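Local coordinates for periplasmic binding protein (Sulfurospirillum deleyianum, PDB 4PAG), which probably serves as the solute-binding protein of an ABC transporter, capturing its ligand in the periplasm for import, at residues E185-A198 and D270-I284. Numbering follows the deposited sequence.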
ATOM      1  N   GLU A 185       5.619   6.064 -12.449  1.00 13.08           N
ATOM      2  CA  GLU A 185       6.091   4.701 -12.310  1.00 14.87           C
ATOM      3  C   GLU A 185       6.016   3.979 -13.625  1.00 15.78           C
ATOM      4  O   GLU A 185       5.205   4.311 -14.492  1.00 15.90           O
ATOM      5  CB  GLU A 185       5.257   3.952 -11.285  1.00 14.81           C
ATOM      6  CG  GLU A 185       5.391   4.529  -9.888  1.00 15.56           C
ATOM      7  CD  GLU A 185       6.824   4.504  -9.403  1.00 16.15           C
ATOM      8  OE1 GLU A 185       7.478   3.447  -9.555  1.00 18.35           O
ATOM      9  OE2 GLU A 185       7.290   5.529  -8.864  1.00 18.15           O
ATOM     10  N   CYS A 186       6.873   2.980 -13.759  1.00 18.23           N
ATOM     11  CA  CYS A 186       6.773   2.020 -14.845  1.00 19.67           C
ATOM     12  C   CYS A 186       5.445   1.278 -14.724  1.00 16.77           C
ATOM     13  O   CYS A 186       4.907   1.138 -13.622  1.00 14.24           O
ATOM     14  CB  CYS A 186       7.931   1.020 -14.770  1.00 22.65           C
ATOM     15  SG  CYS A 186       9.558   1.713 -15.148  1.00 26.15           S
ATOM     16  N   ASP A 187       4.922   0.805 -15.854  1.00 15.42           N
ATOM     17  CA  ASP A 187       3.716  -0.007 -15.852  1.00 16.31           C
ATOM     18  C   ASP A 187       3.903  -1.325 -15.094  1.00 16.16           C
ATOM     19  O   ASP A 187       2.930  -1.914 -14.649  1.00 16.23           O
ATOM     20  CB  ASP A 187       3.211  -0.269 -17.273  1.00 18.41           C
ATOM     21  CG  ASP A 187       4.048  -1.285 -18.025  1.00 20.95           C
ATOM     22  OD1 ASP A 187       5.259  -1.061 -18.221  1.00 20.74           O
ATOM     23  OD2 ASP A 187       3.483  -2.325 -18.427  1.00 28.42           O
ATOM     24  N   ARG A 188       5.148  -1.779 -14.956  1.00 16.71           N
ATOM     25  CA  ARG A 188       5.465  -2.921 -14.094  1.00 17.90           C
ATOM     26  C   ARG A 188       6.345  -2.451 -12.941  1.00 18.04           C
ATOM     27  O   ARG A 188       7.558  -2.281 -13.093  1.00 18.32           O
ATOM     28  CB  ARG A 188       6.137  -4.029 -14.906  1.00 21.38           C
ATOM     29  CG  ARG A 188       5.147  -4.861 -15.725  1.00 23.99           C
ATOM     30  CD  ARG A 188       5.755  -5.326 -17.044  1.00 26.41           C
ATOM     31  NE  ARG A 188       5.984  -4.183 -17.928  1.00 32.32           N
ATOM     32  CZ  ARG A 188       6.820  -4.155 -18.966  1.00 31.15           C
ATOM     33  NH1 ARG A 188       7.544  -5.228 -19.303  1.00 31.59           N
ATOM     34  NH2 ARG A 188       6.931  -3.031 -19.675  1.00 29.63           N
ATOM     35  N   SER A 189       5.717  -2.227 -11.790  1.00 16.81           N
ATOM     36  CA  SER A 189       6.390  -1.660 -10.617  1.00 15.83           C
ATOM     37  C   SER A 189       5.553  -1.946  -9.396  1.00 16.39           C
ATOM     38  O   SER A 189       4.326  -1.888  -9.479  1.00 16.25           O
ATOM     39  CB  SER A 189       6.530  -0.143 -10.772  1.00 15.54           C
ATOM     40  OG  SER A 189       6.868   0.492  -9.539  1.00 15.33           O
ATOM     41  N   PHE A 190       6.179  -2.227  -8.252  1.00 16.67           N
ATOM     42  CA  PHE A 190       5.371  -2.425  -7.056  1.00 15.84           C
ATOM     43  C   PHE A 190       4.707  -1.128  -6.564  1.00 15.45           C
ATOM     44  O   PHE A 190       3.772  -1.171  -5.755  1.00 17.35           O
ATOM     45  CB  PHE A 190       6.068  -3.232  -5.940  1.00 16.81           C
ATOM     46  CG  PHE A 190       7.315  -2.619  -5.353  1.00 18.06           C
ATOM     47  CD1 PHE A 190       7.275  -1.434  -4.627  1.00 18.47           C
ATOM     48  CD2 PHE A 190       8.523  -3.314  -5.414  1.00 20.36           C
ATOM     49  CE1 PHE A 190       8.425  -0.915  -4.043  1.00 19.00           C
ATOM     50  CE2 PHE A 190       9.672  -2.802  -4.830  1.00 20.43           C
ATOM     51  CZ  PHE A 190       9.622  -1.594  -4.141  1.00 18.65           C
ATOM     52  N   HIS A 191       5.148   0.009  -7.086  1.00 13.79           N
ATOM     53  CA  HIS A 191       4.516   1.295  -6.780  1.00 13.73           C
ATOM     54  C   HIS A 191       3.236   1.586  -7.569  1.00 15.29           C
ATOM     55  O   HIS A 191       2.417   2.389  -7.119  1.00 16.18           O
ATOM     56  CB  HIS A 191       5.517   2.423  -6.999  1.00 14.01           C
ATOM     57  CG  HIS A 191       6.647   2.414  -6.016  1.00 15.26           C
ATOM     58  ND1 HIS A 191       6.456   2.628  -4.669  1.00 16.06           N
ATOM     59  CD2 HIS A 191       7.972   2.202  -6.180  1.00 15.75           C
ATOM     60  CE1 HIS A 191       7.621   2.564  -4.046  1.00 16.17           C
ATOM     61  NE2 HIS A 191       8.557   2.307  -4.942  1.00 15.93           N
ATOM     62  N   SER A 192       3.063   0.944  -8.727  1.00 16.55           N
ATOM     63  CA  SER A 192       1.891   1.167  -9.594  1.00 16.41           C
ATOM     64  C   SER A 192       0.952  -0.038  -9.743  1.00 15.58           C
ATOM     65  O   SER A 192      -0.073   0.058 -10.415  1.00 15.89           O
ATOM     66  CB  SER A 192       2.350   1.603 -10.987  1.00 18.37           C
ATOM     67  OG  SER A 192       3.088   0.577 -11.618  1.00 19.03           O
ATOM     68  N   GLU A 193       1.287  -1.152  -9.098  1.00 15.53           N
ATOM     69  CA  GLU A 193       0.512  -2.398  -9.195  1.00 16.53           C
ATOM     70  C   GLU A 193      -1.028  -2.266  -9.124  1.00 15.41           C
ATOM     71  O   GLU A 193      -1.713  -2.885  -9.940  1.00 15.92           O
ATOM     72  CB  GLU A 193       1.001  -3.403  -8.138  1.00 17.62           C
ATOM     73  CG  GLU A 193       0.385  -4.789  -8.249  1.00 19.35           C
ATOM     74  CD  GLU A 193      -0.811  -5.010  -7.330  1.00 20.91           C
ATOM     75  OE1 GLU A 193      -1.114  -4.135  -6.483  1.00 25.13           O
ATOM     76  OE2 GLU A 193      -1.450  -6.084  -7.439  1.00 21.92           O
ATOM     77  N   PRO A 194      -1.575  -1.485  -8.160  1.00 13.97           N
ATOM     78  CA  PRO A 194      -3.032  -1.436  -8.055  1.00 14.25           C
ATOM     79  C   PRO A 194      -3.693  -0.708  -9.225  1.00 14.08           C
ATOM     80  O   PRO A 194      -4.868  -0.938  -9.499  1.00 13.40           O
ATOM     81  CB  PRO A 194      -3.274  -0.675  -6.752  1.00 15.55           C
ATOM     82  CG  PRO A 194      -2.030   0.100  -6.514  1.00 15.88           C
ATOM     83  CD  PRO A 194      -0.930  -0.747  -7.058  1.00 15.55           C
ATOM     84  N   LEU A 195      -2.937   0.148  -9.907  1.00 13.07           N
ATOM     85  CA  LEU A 195      -3.446   0.813 -11.111  1.00 13.88           C
ATOM     86  C   LEU A 195      -3.687  -0.210 -12.225  1.00 14.62           C
ATOM     87  O   LEU A 195      -4.693  -0.151 -12.931  1.00 17.08           O
ATOM     88  CB  LEU A 195      -2.482   1.905 -11.566  1.00 15.55           C
ATOM     89  CG  LEU A 195      -2.322   3.065 -10.573  1.00 18.79           C
ATOM     90  CD1 LEU A 195      -0.976   3.760 -10.732  1.00 22.01           C
ATOM     91  CD2 LEU A 195      -3.442   4.061 -10.767  1.00 23.70           C
ATOM     92  N   ALA A 196      -2.767  -1.155 -12.370  1.00 15.69           N
ATOM     93  CA  ALA A 196      -2.927  -2.248 -13.336  1.00 16.48           C
ATOM     94  C   ALA A 196      -3.981  -3.252 -12.875  1.00 16.16           C
ATOM     95  O   ALA A 196      -4.752  -3.768 -13.686  1.00 16.73           O
ATOM     96  CB  ALA A 196      -1.597  -2.945 -13.560  1.00 18.29           C
ATOM     97  N   LEU A 197      -4.016  -3.526 -11.572  1.00 16.52           N
ATOM     98  CA  LEU A 197      -5.006  -4.450 -11.005  1.00 17.81           C
ATOM     99  C   LEU A 197      -6.438  -3.941 -11.187  1.00 17.67           C
ATOM    100  O   LEU A 197      -7.382  -4.728 -11.325  1.00 20.09           O
ATOM    101  CB  LEU A 197      -4.728  -4.661  -9.519  1.00 17.81           C
ATOM    102  CG  LEU A 197      -5.427  -5.844  -8.860  1.00 20.46           C
ATOM    103  CD1 LEU A 197      -4.869  -7.155  -9.396  1.00 22.28           C
ATOM    104  CD2 LEU A 197      -5.272  -5.763  -7.347  1.00 20.35           C
ATOM    105  N   ALA A 198      -6.584  -2.621 -11.195  1.00 15.04           N
ATOM    106  CA  ALA A 198      -7.873  -1.979 -11.403  1.00 15.37           C
ATOM    107  C   ALA A 198      -8.289  -1.900 -12.880  1.00 15.95           C
ATOM    108  O   ALA A 198      -9.338  -1.358 -13.182  1.00 17.63           O
ATOM    109  CB  ALA A 198      -7.842  -0.585 -10.802  1.00 14.89           C
ATOM    110  N   ASP A 270       0.028   3.626  -2.539  1.00 14.10           N
ATOM    111  CA  ASP A 270       1.494   3.646  -2.646  1.00 14.33           C
ATOM    112  C   ASP A 270       2.135   4.431  -1.483  1.00 14.74           C
ATOM    113  O   ASP A 270       1.454   5.185  -0.797  1.00 15.34           O
ATOM    114  CB  ASP A 270       1.866   4.298  -3.985  1.00 14.48           C
ATOM    115  CG  ASP A 270       3.309   4.082  -4.382  1.00 14.70           C
ATOM    116  OD1 ASP A 270       3.967   3.163  -3.845  1.00 15.88           O
ATOM    117  OD2 ASP A 270       3.786   4.834  -5.262  1.00 15.10           O
ATOM    118  N   ARG A 271       3.435   4.239  -1.251  1.00 13.02           N
ATOM    119  CA  ARG A 271       4.187   5.064  -0.306  1.00 14.79           C
ATOM    120  C   ARG A 271       3.601   4.960   1.112  1.00 15.17           C
ATOM    121  O   ARG A 271       3.363   5.970   1.765  1.00 15.72           O
ATOM    122  CB  ARG A 271       4.212   6.542  -0.769  1.00 15.85           C
ATOM    123  CG  ARG A 271       4.541   6.759  -2.237  1.00 15.77           C
ATOM    124  CD  ARG A 271       5.922   6.241  -2.632  1.00 17.21           C
ATOM    125  NE  ARG A 271       6.080   6.198  -4.085  1.00 18.73           N
ATOM    126  CZ  ARG A 271       7.224   5.949  -4.727  1.00 16.27           C
ATOM    127  NH1 ARG A 271       8.356   5.745  -4.065  1.00 15.18           N
ATOM    128  NH2 ARG A 271       7.237   5.915  -6.052  1.00 17.07           N
ATOM    129  N   PRO A 272       3.402   3.726   1.608  1.00 13.72           N
ATOM    130  CA  PRO A 272       3.828   2.449   1.058  1.00 14.46           C
ATOM    131  C   PRO A 272       2.784   1.671   0.247  1.00 13.73           C
ATOM    132  O   PRO A 272       1.580   1.875   0.417  1.00 11.57           O
ATOM    133  CB  PRO A 272       4.107   1.641   2.317  1.00 15.72           C
ATOM    134  CG  PRO A 272       3.033   2.108   3.255  1.00 16.62           C
ATOM    135  CD  PRO A 272       2.822   3.563   2.952  1.00 15.33           C
ATOM    136  N   PRO A 273       3.258   0.738  -0.595  1.00 14.91           N
ATOM    137  CA  PRO A 273       2.408  -0.356  -1.044  1.00 16.43           C
ATOM    138  C   PRO A 273       1.919  -1.083   0.205  1.00 17.47           C
ATOM    139  O   PRO A 273       2.700  -1.287   1.130  1.00 19.30           O
ATOM    140  CB  PRO A 273       3.353  -1.259  -1.841  1.00 18.00           C
ATOM    141  CG  PRO A 273       4.597  -0.490  -2.042  1.00 18.91           C
ATOM    142  CD  PRO A 273       4.662   0.564  -0.990  1.00 16.38           C
ATOM    143  N   SER A 274       0.638  -1.413   0.268  1.00 17.43           N
ATOM    144  CA  SER A 274       0.103  -2.104   1.436  1.00 16.87           C
ATOM    145  C   SER A 274      -1.254  -2.733   1.147  1.00 16.23           C
ATOM    146  O   SER A 274      -1.837  -2.549   0.070  1.00 13.19           O
ATOM    147  CB  SER A 274      -0.042  -1.139   2.621  1.00 16.40           C
ATOM    148  OG  SER A 274      -1.219  -0.346   2.496  1.00 15.11           O
ATOM    149  N   PHE A 275      -1.745  -3.462   2.143  1.00 14.98           N
ATOM    150  CA  PHE A 275      -3.082  -4.044   2.123  1.00 13.91           C
ATOM    151  C   PHE A 275      -4.200  -3.024   1.826  1.00 12.73           C
ATOM    152  O   PHE A 275      -5.297  -3.414   1.436  1.00 12.85           O
ATOM    153  CB  PHE A 275      -3.364  -4.705   3.471  1.00 13.98           C
ATOM    154  CG  PHE A 275      -3.661  -3.723   4.550  1.00 13.19           C
ATOM    155  CD1 PHE A 275      -2.644  -3.159   5.289  1.00 13.75           C
ATOM    156  CD2 PHE A 275      -4.972  -3.317   4.790  1.00 12.38           C
ATOM    157  CE1 PHE A 275      -2.927  -2.218   6.272  1.00 14.87           C
ATOM    158  CE2 PHE A 275      -5.255  -2.381   5.759  1.00 13.51           C
ATOM    159  CZ  PHE A 275      -4.229  -1.830   6.510  1.00 13.76           C
HETATM  160  N   MSE A 276      -3.944  -1.734   2.026  1.00 12.22           N
HETATM  161  CA  MSE A 276      -4.937  -0.695   1.689  1.00 12.96           C
HETATM  162  C   MSE A 276      -5.373  -0.786   0.240  1.00 13.21           C
HETATM  163  O   MSE A 276      -6.467  -0.318  -0.121  1.00 13.08           O
HETATM  164  CB  MSE A 276      -4.383   0.713   1.906  1.00 13.31           C
HETATM  165  CG  MSE A 276      -4.046   1.055   3.350  1.00 16.03           C
HETATM  166 SE   MSE A 276      -5.627   1.064   4.524  1.00 19.02          SE
HETATM  167  CE  MSE A 276      -6.584   2.617   3.766  1.00 18.52           C
ATOM    168  N   ARG A 277      -4.535  -1.393  -0.597  1.00 13.01           N
ATOM    169  CA  ARG A 277      -4.847  -1.602  -2.021  1.00 13.73           C
ATOM    170  C   ARG A 277      -6.088  -2.457  -2.267  1.00 14.65           C
ATOM    171  O   ARG A 277      -6.724  -2.345  -3.323  1.00 14.63           O
ATOM    172  CB  ARG A 277      -3.651  -2.207  -2.743  1.00 13.32           C
ATOM    173  CG  ARG A 277      -2.508  -1.227  -2.893  1.00 14.09           C
ATOM    174  CD  ARG A 277      -1.188  -1.896  -3.247  1.00 14.14           C
ATOM    175  NE  ARG A 277      -0.251  -0.868  -3.667  1.00 14.46           N
ATOM    176  CZ  ARG A 277       0.918  -1.068  -4.262  1.00 14.73           C
ATOM    177  NH1 ARG A 277       1.372  -2.298  -4.506  1.00 15.12           N
ATOM    178  NH2 ARG A 277       1.649  -0.008  -4.610  1.00 15.19           N
ATOM    179  N   ILE A 278      -6.429  -3.304  -1.296  1.00 13.51           N
ATOM    180  CA  ILE A 278      -7.695  -4.030  -1.314  1.00 14.98           C
ATOM    181  C   ILE A 278      -8.866  -3.072  -1.595  1.00 14.75           C
ATOM    182  O   ILE A 278      -9.759  -3.388  -2.380  1.00 16.08           O
ATOM    183  CB  ILE A 278      -7.900  -4.768   0.022  1.00 15.39           C
ATOM    184  CG1 ILE A 278      -6.905  -5.928   0.114  1.00 16.48           C
ATOM    185  CG2 ILE A 278      -9.324  -5.283   0.160  1.00 15.87           C
ATOM    186  CD1 ILE A 278      -6.590  -6.347   1.538  1.00 17.44           C
ATOM    187  N   LEU A 279      -8.834  -1.904  -0.958  1.00 14.70           N
ATOM    188  CA  LEU A 279      -9.827  -0.857  -1.184  1.00 13.78           C
ATOM    189  C   LEU A 279      -9.375   0.107  -2.278  1.00 13.70           C
ATOM    190  O   LEU A 279     -10.173   0.508  -3.133  1.00 12.99           O
ATOM    191  CB  LEU A 279     -10.067  -0.082   0.109  1.00 13.87           C
ATOM    192  CG  LEU A 279     -11.008   1.118   0.036  1.00 14.56           C
ATOM    193  CD1 LEU A 279     -12.420   0.664  -0.265  1.00 15.09           C
ATOM    194  CD2 LEU A 279     -10.962   1.894   1.343  1.00 15.30           C
ATOM    195  N   GLY A 280      -8.103   0.490  -2.241  1.00 12.71           N
ATOM    196  CA  GLY A 280      -7.566   1.468  -3.181  1.00 12.94           C
ATOM    197  C   GLY A 280      -7.720   1.093  -4.637  1.00 12.90           C
ATOM    198  O   GLY A 280      -7.966   1.955  -5.477  1.00 13.15           O
ATOM    199  N   ALA A 281      -7.562  -0.191  -4.956  1.00 13.17           N
ATOM    200  CA  ALA A 281      -7.732  -0.644  -6.342  1.00 13.24           C
ATOM    201  C   ALA A 281      -9.191  -0.519  -6.790  1.00 12.49           C
ATOM    202  O   ALA A 281      -9.461  -0.222  -7.954  1.00 13.52           O
ATOM    203  CB  ALA A 281      -7.234  -2.063  -6.509  1.00 12.36           C
ATOM    204  N   HIS A 282     -10.127  -0.721  -5.868  1.00 13.10           N
ATOM    205  CA  HIS A 282     -11.543  -0.465  -6.166  1.00 13.57           C
ATOM    206  C   HIS A 282     -11.799   1.015  -6.419  1.00 14.56           C
ATOM    207  O   HIS A 282     -12.497   1.385  -7.378  1.00 16.28           O
ATOM    208  CB  HIS A 282     -12.458  -0.974  -5.053  1.00 13.92           C
ATOM    209  CG  HIS A 282     -12.821  -2.414  -5.196  1.00 14.98           C
ATOM    210  ND1 HIS A 282     -13.848  -2.841  -6.007  1.00 15.60           N
ATOM    211  CD2 HIS A 282     -12.282  -3.529  -4.650  1.00 15.03           C
ATOM    212  CE1 HIS A 282     -13.932  -4.158  -5.949  1.00 16.77           C
ATOM    213  NE2 HIS A 282     -12.991  -4.598  -5.133  1.00 16.82           N
ATOM    214  N   TRP A 283     -11.239   1.860  -5.564  1.00 14.04           N
ATOM    215  CA  TRP A 283     -11.328   3.308  -5.760  1.00 14.63           C
ATOM    216  C   TRP A 283     -10.789   3.708  -7.137  1.00 13.56           C
ATOM    217  O   TRP A 283     -11.447   4.457  -7.879  1.00 13.24           O
ATOM    218  CB  TRP A 283     -10.589   4.044  -4.645  1.00 14.44           C
ATOM    219  CG  TRP A 283     -10.504   5.517  -4.863  1.00 15.63           C
ATOM    220  CD1 TRP A 283     -11.496   6.434  -4.653  1.00 16.37           C
ATOM    221  CD2 TRP A 283      -9.374   6.251  -5.337  1.00 14.25           C
ATOM    222  NE1 TRP A 283     -11.050   7.689  -4.960  1.00 15.92           N
ATOM    223  CE2 TRP A 283      -9.754   7.609  -5.391  1.00 14.56           C
ATOM    224  CE3 TRP A 283      -8.080   5.897  -5.728  1.00 14.21           C
ATOM    225  CZ2 TRP A 283      -8.883   8.611  -5.805  1.00 13.10           C
ATOM    226  CZ3 TRP A 283      -7.220   6.895  -6.156  1.00 14.63           C
ATOM    227  CH2 TRP A 283      -7.627   8.238  -6.187  1.00 13.57           C
ATOM    228  N   ILE A 284      -9.607   3.201  -7.486  1.00 12.95           N
ATOM    229  CA  ILE A 284      -9.048   3.422  -8.831  1.00 13.87           C
ATOM    230  C   ILE A 284     -10.006   2.937  -9.941  1.00 13.84           C
ATOM    231  O   ILE A 284     -10.246   3.658 -10.924  1.00 13.30           O
ATOM    232  CB  ILE A 284      -7.667   2.740  -9.013  1.00 14.39           C
ATOM    233  CG1 ILE A 284      -6.602   3.435  -8.156  1.00 15.08           C
ATOM    234  CG2 ILE A 284      -7.227   2.785 -10.464  1.00 14.45           C
ATOM    235  CD1 ILE A 284      -5.349   2.603  -7.973  1.00 15.34           C
TER
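With its chain stretched from CG to NE (chi2 164°), Arg277 reaches across to the carbonyl of Phe190, while Arg271, bent at chi2, lays its guanidinium flat on the ring of His191. Arginine suits both places, since its flat cation can stack through its faces and donate along its edge. Arg277 grips Phe190 O end-on with NH1 and NH2, the latter 2.7 Å from Phe190 O; the oxygen lies in the guanidinium plane and both nitrogens in the carbonyl plane. One guanidinium face carries Pro194, whose CD is 3.4 Å from Arg277 CZ, and the opposite face carries Pro273; NH2 also serves Thr269 O. A leucine in place of Arg277 would probably leave Phe190 O without either donor and the two prolines without the flat group between them. His191 is held by edge and face together. Its ND1 donates an almost straight bond (167°) to the syn lone pair of Asp270 OD1, 2.7 Å away, and NE2 reaches Val211 O; the Arg271 guanidinium covers one face, with centres 3.6 Å apart, and Phe190 CE1 sits over the rim of the opposite face. Glu185 OE2 closes a salt bridge of 2.8 Å to Arg271 NH2, in the guanidinium plane, and Glu177 shares that charge. In this periplasmic binding protein, consistent with the two-lobed, helix-linked fold of its family, the contact ties the loop after strand 183-184 and helix 193-197 to helix 277-288 and the loop leading into it. The two helix segments cross at -55°, 8.5 Å apart, where small residues allow close approach: Ala281 faces Pro194, and Ala198 CB sits tightly against Ile284 CG2 at 3.4 Å. The other branch of Ile284 ends in CD1, which meets Leu195 CD2 at 3.7 Å, so that two branched aliphatic chains pack together next to Pro194.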